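Local coordinates for protein amide synthase (Vibrio cholerae, PDB 1L5A) that probably forms amide bonds as a nonribosomal peptide synthetase condensation enzyme in the biosynthesis of vibriobactin, at residues H221-L226 / I232-A237; D236-L241 / I334-F339; L279-L284 / R303-H308. All blocks are in the same frame, centred on the assembly; numbering follows the deposited sequence.

Contact 1: residues H221-L226 / I232-A237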
loop_
_atom_site.group_PDB
_atom_site.type_symbol
_atom_site.label_atom_id
_atom_site.label_comp_id
_atom_site.label_asym_id
_atom_site.label_seq_id
_atom_site.Cartn_x
_atom_site.Cartn_y
_atom_site.Cartn_z
ATOM N N HIS A 221 -1.300 34.885 10.597
ATOM C CA HIS A 221 -2.364 34.298 11.402
ATOM C C HIS A 221 -3.489 33.881 10.454
ATOM O O HIS A 221 -4.021 32.774 10.558
ATOM C CB HIS A 221 -2.872 35.303 12.436
ATOM N N LEU A 222 -3.834 34.765 9.518
ATOM C CA LEU A 222 -4.889 34.483 8.539
ATOM C C LEU A 222 -4.518 33.282 7.672
ATOM O O LEU A 222 -5.358 32.422 7.376
ATOM C CB LEU A 222 -5.117 35.707 7.647
ATOM C CG LEU A 222 -6.049 35.519 6.443
ATOM C CD1 LEU A 222 -7.436 35.098 6.893
ATOM C CD2 LEU A 222 -6.124 36.824 5.668
ATOM N N LEU A 223 -3.248 33.241 7.272
ATOM C CA LEU A 223 -2.707 32.170 6.438
ATOM C C LEU A 223 -2.987 30.843 7.132
ATOM O O LEU A 223 -3.470 29.887 6.510
ATOM C CB LEU A 223 -1.196 32.343 6.278
ATOM C CG LEU A 223 -0.466 31.817 5.038
ATOM C CD1 LEU A 223 0.875 31.274 5.505
ATOM C CD2 LEU A 223 -1.260 30.744 4.296
ATOM N N LEU A 224 -2.674 30.791 8.427
ATOM C CA LEU A 224 -2.904 29.581 9.199
ATOM C C LEU A 224 -4.390 29.273 9.198
ATOM O O LEU A 224 -4.790 28.207 8.727
ATOM C CB LEU A 224 -2.386 29.744 10.627
ATOM C CG LEU A 224 -0.858 29.696 10.734
ATOM C CD1 LEU A 224 -0.395 30.185 12.101
ATOM C CD2 LEU A 224 -0.394 28.270 10.484
ATOM N N LYS A 225 -5.212 30.201 9.695
ATOM C CA LYS A 225 -6.656 29.971 9.718
ATOM C C LYS A 225 -7.100 29.413 8.379
ATOM O O LYS A 225 -7.663 28.319 8.308
ATOM C CB LYS A 225 -7.429 31.257 10.012
ATOM C CG LYS A 225 -7.609 31.569 11.495
ATOM C CD LYS A 225 -6.278 31.862 12.169
ATOM C CE LYS A 225 -6.461 32.376 13.589
ATOM N NZ LYS A 225 -5.154 32.755 14.206
ATOM N N LEU A 226 -6.829 30.159 7.315
ATOM C CA LEU A 226 -7.202 29.730 5.976
ATOM C C LEU A 226 -6.793 28.286 5.715
ATOM O O LEU A 226 -7.568 27.505 5.164
ATOM C CB LEU A 226 -6.553 30.645 4.947
ATOM C CG LEU A 226 -7.256 31.983 4.789
ATOM C CD1 LEU A 226 -6.319 33.016 4.203
ATOM C CD2 LEU A 226 -8.470 31.773 3.900
ATOM N N ILE A 232 -5.645 21.774 5.030
ATOM C CA ILE A 232 -4.398 21.747 4.274
ATOM C C ILE A 232 -3.355 22.492 5.096
ATOM O O ILE A 232 -3.707 23.300 5.958
ATOM C CB ILE A 232 -4.523 22.431 2.880
ATOM C CG1 ILE A 232 -4.981 23.881 3.036
ATOM C CG2 ILE A 232 -5.475 21.639 1.981
ATOM C CD1 ILE A 232 -5.076 24.618 1.713
ATOM N N GLY A 233 -2.080 22.199 4.857
ATOM C CA GLY A 233 -1.030 22.888 5.587
ATOM C C GLY A 233 -0.778 24.242 4.933
ATOM O O GLY A 233 -1.152 24.445 3.773
ATOM N N TRP A 234 -0.144 25.171 5.648
ATOM C CA TRP A 234 0.105 26.474 5.052
ATOM C C TRP A 234 0.938 26.434 3.776
ATOM O O TRP A 234 0.711 27.233 2.869
ATOM C CB TRP A 234 0.719 27.445 6.059
ATOM C CG TRP A 234 1.988 27.034 6.648
ATOM C CD1 TRP A 234 2.163 26.299 7.774
ATOM C CD2 TRP A 234 3.288 27.396 6.190
ATOM N NE1 TRP A 234 3.496 26.186 8.061
ATOM C CE2 TRP A 234 4.215 26.851 7.104
ATOM C CE3 TRP A 234 3.764 28.133 5.095
ATOM C CZ2 TRP A 234 5.595 27.020 6.965
ATOM C CZ3 TRP A 234 5.132 28.307 4.951
ATOM C CH2 TRP A 234 6.036 27.750 5.886
ATOM N N PRO A 235 1.921 25.521 3.687
ATOM C CA PRO A 235 2.691 25.504 2.436
ATOM C C PRO A 235 1.756 25.265 1.225
ATOM O O PRO A 235 1.752 26.043 0.270
ATOM C CB PRO A 235 3.677 24.358 2.656
ATOM C CG PRO A 235 3.927 24.428 4.145
ATOM C CD PRO A 235 2.534 24.639 4.699
ATOM N N ASP A 236 0.967 24.197 1.274
ATOM C CA ASP A 236 0.030 23.890 0.196
ATOM C C ASP A 236 -0.949 25.043 0.001
ATOM O O ASP A 236 -1.434 25.271 -1.113
ATOM C CB ASP A 236 -0.783 22.630 0.514
ATOM C CG ASP A 236 -0.099 21.351 0.070
ATOM O OD1 ASP A 236 0.971 21.423 -0.580
ATOM O OD2 ASP A 236 -0.652 20.265 0.364
ATOM N N ALA A 237 -1.248 25.754 1.089
ATOM C CA ALA A 237 -2.182 26.877 1.037
ATOM C C ALA A 237 -1.588 28.027 0.232
ATOM O O ALA A 237 -2.286 28.640 -0.580
ATOM C CB ALA A 237 -2.527 27.352 2.451
#
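L223 and L224, on one face of helix 217-229, pack against W234 and A237 at the start of the next helix, 234-249. The two helices follow each other in the chain with only a short connection between them, and the contact joins this helix-loop-helix unit by apolar side chains alone, with no hydrogen bond from one segment to the other. G233 is the N-cap residue of the second helix, and its carbonyl oxygen accepts the first-turn bond from the backbone, A237 N to G233 O at 3.0 Å. W234 opens the helix proper and takes the largest part in the contact on this side. The CA-CB bond of W234 already heads for helix 217-229; with CG between the backbone N and the carbonyl carbon (chi1 59°), the indole then turns away from that helix and runs off along the interface, leaving CB to meet the leucine. L223 CD1 lies 3.9 Å from W234 CB, and the two side chains run at a slant to one another. A second leucine reaches the pyrrole part of the indole, L224 CD2 being 4.2 Å from W234 CD1, again from an oblique direction. P235 places its CD over one face of the same indole, toward the rim, and the ring also touches P338 and P370. On the far side of helix 217-229, L222 packs on L404 and F408 of helix 387-409. One turn beyond W234, A237 points its methyl toward the first helix. The fork of L223 thus spans both positions: CD1 serves W234, and CD2 rests 4.1 Å from A237 CB.

Contact 2: residues D236-L241 / I334-F339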
loop_
_atom_site.group_PDB
_atom_site.type_symbol
_atom_site.label_atom_id
_atom_site.label_comp_id
_atom_site.label_asym_id
_atom_site.label_seq_id
_atom_site.Cartn_x
_atom_site.Cartn_y
_atom_site.Cartn_z
ATOM N N ASP A 236 0.967 24.197 1.274
ATOM C CA ASP A 236 0.030 23.890 0.196
ATOM C C ASP A 236 -0.949 25.043 0.001
ATOM O O ASP A 236 -1.434 25.271 -1.113
ATOM C CB ASP A 236 -0.783 22.630 0.514
ATOM C CG ASP A 236 -0.099 21.351 0.070
ATOM O OD1 ASP A 236 0.971 21.423 -0.580
ATOM O OD2 ASP A 236 -0.652 20.265 0.364
ATOM N N ALA A 237 -1.248 25.754 1.089
ATOM C CA ALA A 237 -2.182 26.877 1.037
ATOM C C ALA A 237 -1.588 28.027 0.232
ATOM O O ALA A 237 -2.286 28.640 -0.580
ATOM C CB ALA A 237 -2.527 27.352 2.451
ATOM N N LEU A 238 -0.308 28.320 0.470
ATOM C CA LEU A 238 0.375 29.388 -0.242
ATOM C C LEU A 238 0.452 29.041 -1.727
ATOM O O LEU A 238 0.382 29.927 -2.578
ATOM C CB LEU A 238 1.794 29.600 0.307
ATOM C CG LEU A 238 1.939 30.177 1.717
ATOM C CD1 LEU A 238 3.397 30.467 2.001
ATOM C CD2 LEU A 238 1.134 31.459 1.844
ATOM N N VAL A 239 0.592 27.754 -2.038
ATOM C CA VAL A 239 0.676 27.340 -3.433
ATOM C C VAL A 239 -0.640 27.648 -4.117
ATOM O O VAL A 239 -0.661 28.082 -5.271
ATOM C CB VAL A 239 0.989 25.837 -3.562
ATOM C CG1 VAL A 239 0.850 25.382 -5.016
ATOM C CG2 VAL A 239 2.414 25.574 -3.075
ATOM N N ALA A 240 -1.735 27.433 -3.383
ATOM C CA ALA A 240 -3.081 27.692 -3.885
ATOM C C ALA A 240 -3.247 29.194 -4.050
ATOM O O ALA A 240 -3.621 29.659 -5.128
ATOM C CB ALA A 240 -4.123 27.145 -2.903
ATOM N N LEU A 241 -2.962 29.943 -2.981
ATOM C CA LEU A 241 -3.044 31.403 -3.003
ATOM C C LEU A 241 -2.171 31.963 -4.120
ATOM O O LEU A 241 -2.578 32.863 -4.840
ATOM C CB LEU A 241 -2.589 32.005 -1.670
ATOM C CG LEU A 241 -3.599 31.965 -0.521
ATOM C CD1 LEU A 241 -2.943 32.491 0.746
ATOM C CD2 LEU A 241 -4.832 32.804 -0.880
ATOM N N ILE A 334 7.161 27.776 -7.816
ATOM C CA ILE A 334 7.013 28.163 -6.416
ATOM C C ILE A 334 7.766 27.193 -5.491
ATOM O O ILE A 334 7.816 25.993 -5.721
ATOM C CB ILE A 334 5.513 28.304 -6.023
ATOM C CG1 ILE A 334 5.399 28.836 -4.597
ATOM C CG2 ILE A 334 4.801 26.980 -6.147
ATOM C CD1 ILE A 334 4.013 29.258 -4.224
ATOM N N ASN A 335 8.394 27.742 -4.465
ATOM C CA ASN A 335 9.198 26.972 -3.513
ATOM C C ASN A 335 8.817 27.429 -2.133
ATOM O O ASN A 335 8.686 28.637 -1.888
ATOM C CB ASN A 335 10.688 27.300 -3.676
ATOM C CG ASN A 335 11.507 26.136 -4.170
ATOM O OD1 ASN A 335 11.523 25.077 -3.555
ATOM N ND2 ASN A 335 12.209 26.334 -5.286
ATOM N N ILE A 336 8.638 26.483 -1.227
ATOM C CA ILE A 336 8.341 26.847 0.148
ATOM C C ILE A 336 9.510 26.327 0.975
ATOM O O ILE A 336 9.827 25.141 0.930
ATOM C CB ILE A 336 7.063 26.199 0.668
ATOM C CG1 ILE A 336 5.850 26.588 -0.206
ATOM C CG2 ILE A 336 6.887 26.603 2.105
ATOM C CD1 ILE A 336 5.494 28.074 -0.190
ATOM N N LEU A 337 10.170 27.217 1.702
ATOM C CA LEU A 337 11.307 26.827 2.539
ATOM C C LEU A 337 10.920 27.053 3.996
ATOM O O LEU A 337 11.157 28.130 4.552
ATOM C CB LEU A 337 12.521 27.659 2.152
ATOM C CG LEU A 337 12.805 27.474 0.656
ATOM C CD1 LEU A 337 14.092 28.184 0.298
ATOM C CD2 LEU A 337 12.873 25.982 0.304
ATOM N N PRO A 338 10.337 26.021 4.633
ATOM C CA PRO A 338 9.853 25.992 6.016
ATOM C C PRO A 338 10.782 25.584 7.140
ATOM O O PRO A 338 10.545 25.931 8.297
ATOM C CB PRO A 338 8.685 25.028 5.919
ATOM C CG PRO A 338 9.276 23.940 5.041
ATOM C CD PRO A 338 10.080 24.722 3.976
ATOM N N PHE A 339 11.826 24.840 6.814
ATOM C CA PHE A 339 12.756 24.331 7.823
ATOM C C PHE A 339 13.667 25.321 8.545
ATOM O O PHE A 339 14.245 26.213 7.928
ATOM C CB PHE A 339 13.583 23.238 7.176
ATOM C CG PHE A 339 12.750 22.155 6.559
ATOM C CD1 PHE A 339 13.003 21.717 5.262
ATOM C CD2 PHE A 339 11.731 21.545 7.296
ATOM C CE1 PHE A 339 12.264 20.684 4.710
ATOM C CE2 PHE A 339 10.981 20.508 6.756
ATOM C CZ PHE A 339 11.247 20.073 5.459
#
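L238 and V239 of helix 234-249 meet I334 and I336 of strand 333-337 in a wholly apolar helix-on-sheet contact. The segments run nearly antiparallel, at 152°, with their axes 9.2 Å apart, and strand alternation directs both isoleucines at the helix while N335 between them points away.

Two pairs make up the side-chain packing. L238 and I336 meet through their terminal methyls, L238 CD1 lying 3.9 Å from I336 CD1; that same isoleucine methyl is also 4.0 Å from L238 CB, so it lies alongside the base of the leucine as well as its branch. Beside this pair, V239 CG2 and I334 CG2 approach to 4.1 Å, the two beta-branched side chains slanting across one another.

A second kind of contact is made with the helix backbone. I334 is fully extended, with CG1 anti to the backbone N (chi1 -175°) and chi2 169°, and this carries CD1 to the main chain: I334 CD1 sits 3.9 Å from V239 CA and 4.0 Å from the carbonyl oxygen L238 O. No hydrogen bond passes between the two segments; the helix keeps its own ladder, for example L241 N to A237 O at 2.8 Å.

Strand 333-337 is hydrogen-bonded along one edge to the parallel strand 362-368, and I334 also pairs with W257 of strand 255-260. F366 and L258 extend the apolar layer on the sheet side, whereas I302 and L295 of helix 291-307 pack against V239 and A240, placing helix 234-249 between that helix and the sheet.

Contact 3: residues L279-L284 / R303-H308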
loop_
_atom_site.group_PDB
_atom_site.type_symbol
_atom_site.label_atom_id
_atom_site.label_comp_id
_atom_site.label_asym_id
_atom_site.label_seq_id
_atom_site.Cartn_x
_atom_site.Cartn_y
_atom_site.Cartn_z
ATOM N N LEU A 279 6.990 19.260 -10.804
ATOM C CA LEU A 279 5.722 18.895 -11.414
ATOM C C LEU A 279 4.842 20.089 -11.740
ATOM O O LEU A 279 4.836 21.099 -11.032
ATOM C CB LEU A 279 4.957 17.933 -10.487
ATOM C CG LEU A 279 5.748 16.677 -10.102
ATOM C CD1 LEU A 279 5.062 15.950 -8.945
ATOM C CD2 LEU A 279 5.881 15.791 -11.301
ATOM N N PRO A 280 4.087 19.991 -12.840
ATOM C CA PRO A 280 3.224 21.121 -13.178
ATOM C C PRO A 280 1.801 20.976 -12.621
ATOM O O PRO A 280 1.192 19.921 -12.722
ATOM C CB PRO A 280 3.282 21.137 -14.707
ATOM C CG PRO A 280 3.341 19.682 -15.034
ATOM C CD PRO A 280 4.336 19.143 -14.020
ATOM N N LEU A 281 1.310 22.053 -12.019
ATOM C CA LEU A 281 -0.035 22.152 -11.454
ATOM C C LEU A 281 -0.841 23.008 -12.431
ATOM O O LEU A 281 -0.424 24.117 -12.780
ATOM C CB LEU A 281 -0.008 22.865 -10.084
ATOM C CG LEU A 281 -1.360 23.360 -9.535
ATOM C CD1 LEU A 281 -2.193 22.160 -9.151
ATOM C CD2 LEU A 281 -1.172 24.274 -8.314
ATOM N N LEU A 282 -1.974 22.502 -12.898
ATOM C CA LEU A 282 -2.802 23.283 -13.811
ATOM C C LEU A 282 -3.615 24.125 -12.863
ATOM O O LEU A 282 -4.363 23.590 -12.044
ATOM C CB LEU A 282 -3.708 22.384 -14.643
ATOM C CG LEU A 282 -4.374 23.099 -15.825
ATOM C CD1 LEU A 282 -3.296 23.792 -16.663
ATOM C CD2 LEU A 282 -5.148 22.107 -16.681
ATOM N N ARG A 283 -3.446 25.439 -12.942
ATOM C CA ARG A 283 -4.157 26.316 -12.033
ATOM C C ARG A 283 -5.639 26.317 -12.309
ATOM O O ARG A 283 -6.075 26.357 -13.461
ATOM C CB ARG A 283 -3.615 27.743 -12.131
ATOM C CG ARG A 283 -2.122 27.841 -11.871
ATOM C CD ARG A 283 -1.591 29.272 -11.967
ATOM N NE ARG A 283 -1.977 29.916 -13.215
ATOM C CZ ARG A 283 -3.069 30.657 -13.354
ATOM N NH1 ARG A 283 -3.874 30.851 -12.311
ATOM N NH2 ARG A 283 -3.364 31.180 -14.538
ATOM N N LEU A 284 -6.413 26.268 -11.237
ATOM C CA LEU A 284 -7.860 26.296 -11.341
ATOM C C LEU A 284 -8.328 27.729 -11.622
ATOM O O LEU A 284 -7.693 28.698 -11.198
ATOM C CB LEU A 284 -8.485 25.822 -10.029
ATOM C CG LEU A 284 -8.721 24.333 -9.766
ATOM C CD1 LEU A 284 -7.480 23.513 -10.076
ATOM C CD2 LEU A 284 -9.161 24.173 -8.305
ATOM N N ARG A 303 -2.551 17.736 -3.970
ATOM C CA ARG A 303 -2.404 16.412 -3.359
ATOM C C ARG A 303 -2.281 15.331 -4.430
ATOM O O ARG A 303 -1.455 14.409 -4.351
ATOM C CB ARG A 303 -3.617 16.083 -2.513
ATOM C CG ARG A 303 -3.456 14.795 -1.765
ATOM C CD ARG A 303 -2.892 15.144 -0.423
ATOM N NE ARG A 303 -1.565 14.603 -0.196
ATOM C CZ ARG A 303 -0.704 15.146 0.657
ATOM N NH1 ARG A 303 -1.050 16.235 1.346
ATOM N NH2 ARG A 303 0.503 14.621 0.805
ATOM N N SER A 304 -3.149 15.450 -5.421
ATOM C CA SER A 304 -3.163 14.527 -6.523
ATOM C C SER A 304 -1.774 14.493 -7.164
ATOM O O SER A 304 -1.325 13.437 -7.600
ATOM C CB SER A 304 -4.219 14.974 -7.530
ATOM O OG SER A 304 -4.227 14.133 -8.655
ATOM N N LEU A 305 -1.092 15.640 -7.219
ATOM C CA LEU A 305 0.244 15.679 -7.814
ATOM C C LEU A 305 1.209 14.836 -6.968
ATOM O O LEU A 305 1.991 14.046 -7.488
ATOM C CB LEU A 305 0.762 17.119 -7.912
ATOM C CG LEU A 305 0.037 18.129 -8.809
ATOM C CD1 LEU A 305 0.793 19.435 -8.741
ATOM C CD2 LEU A 305 -0.037 17.655 -10.269
ATOM N N TYR A 306 1.147 15.006 -5.658
ATOM C CA TYR A 306 2.017 14.242 -4.768
ATOM C C TYR A 306 1.797 12.725 -4.890
ATOM O O TYR A 306 2.756 11.960 -4.878
ATOM C CB TYR A 306 1.787 14.675 -3.317
ATOM C CG TYR A 306 2.027 16.143 -3.066
ATOM C CD1 TYR A 306 1.450 16.779 -1.962
ATOM C CD2 TYR A 306 2.890 16.885 -3.884
ATOM C CE1 TYR A 306 1.730 18.115 -1.665
ATOM C CE2 TYR A 306 3.183 18.229 -3.594
ATOM C CZ TYR A 306 2.600 18.833 -2.483
ATOM O OH TYR A 306 2.890 20.139 -2.175
ATOM N N LEU A 307 0.541 12.295 -5.005
ATOM C CA LEU A 307 0.242 10.869 -5.119
ATOM C C LEU A 307 0.838 10.206 -6.365
ATOM O O LEU A 307 1.175 9.020 -6.342
ATOM C CB LEU A 307 -1.277 10.642 -5.072
ATOM C CG LEU A 307 -1.890 10.967 -3.700
ATOM C CD1 LEU A 307 -3.378 11.215 -3.831
ATOM C CD2 LEU A 307 -1.608 9.829 -2.720
ATOM N N HIS A 308 0.976 10.959 -7.451
ATOM C CA HIS A 308 1.551 10.394 -8.668
ATOM C C HIS A 308 2.939 10.998 -8.861
ATOM O O HIS A 308 3.598 10.767 -9.885
ATOM C CB HIS A 308 0.653 10.700 -9.875
ATOM C CG HIS A 308 -0.761 10.221 -9.713
ATOM N ND1 HIS A 308 -1.732 10.962 -9.073
ATOM C CD2 HIS A 308 -1.345 9.043 -10.044
ATOM C CE1 HIS A 308 -2.851 10.265 -9.013
ATOM N NE2 HIS A 308 -2.645 9.096 -9.594
#
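L305 lays its branched end across L281, the two side chains crossing at about a right angle. Its CG lies anti to the carbonyl carbon (chi1 -64°), and the pair of methyls this sends toward the strand divide the work. CD1 takes the leucine, with L305 CD1 3.8 Å from L281 CB and 4.1 Å from L281 CD1. The other methyl lies against the strand's main chain instead, L305 CD2 being 3.6 Å from the carbonyl oxygen P280 O. At the other end of the contact the roles reverse: the methyl L279 CD1 rests 3.9 Å from the carbonyl oxygen L305 O, so each segment offers a leucine to the backbone of the other. All four residues are buried, and W184 of helix 175-189 packs on both L279 and L305.

H308 folds back so that H308 ND1 donates to S304 O at 2.9 Å, nearly straight (166°); the acceptor lies close to the imidazole plane, and the donor is tilted somewhat from the carbonyl plane. This bond and the stacking of H308 on F183 would hold the rotation of the ring.

R303, which does not meet the strand segment, makes a cation-pi contact with W178 of the second subunit. Running nearly antiparallel at 151°, strand 277-282 and helix 291-307 form a consecutive beta-alpha unit, with the helix packed back over the strand that precedes it, in the C-terminal half of the condensation-domain fold.

Overall arrangement
The centre of contact 2 lies about 11 Å from the centre of the chain, that of contact 3 about 17 Å and that of contact 1 about 20 Å; contacts 2 and 3 are buried, contact 1 only partly. Helix 234-249 serves both contacts 1 and 2, packing on a helix at its start and on a strand one turn later, and L223 CD2 meets L238 CD2 where they join. Contact 3 couples to them through V239 CG1 against L281 CD2 and through a probable hydrogen bond between D236 OD1 and Y306 OH. All three contacts are apolar; contacts 2 and 3 add methyls set against main-chain atoms, whereas contact 1 is purely between side chains.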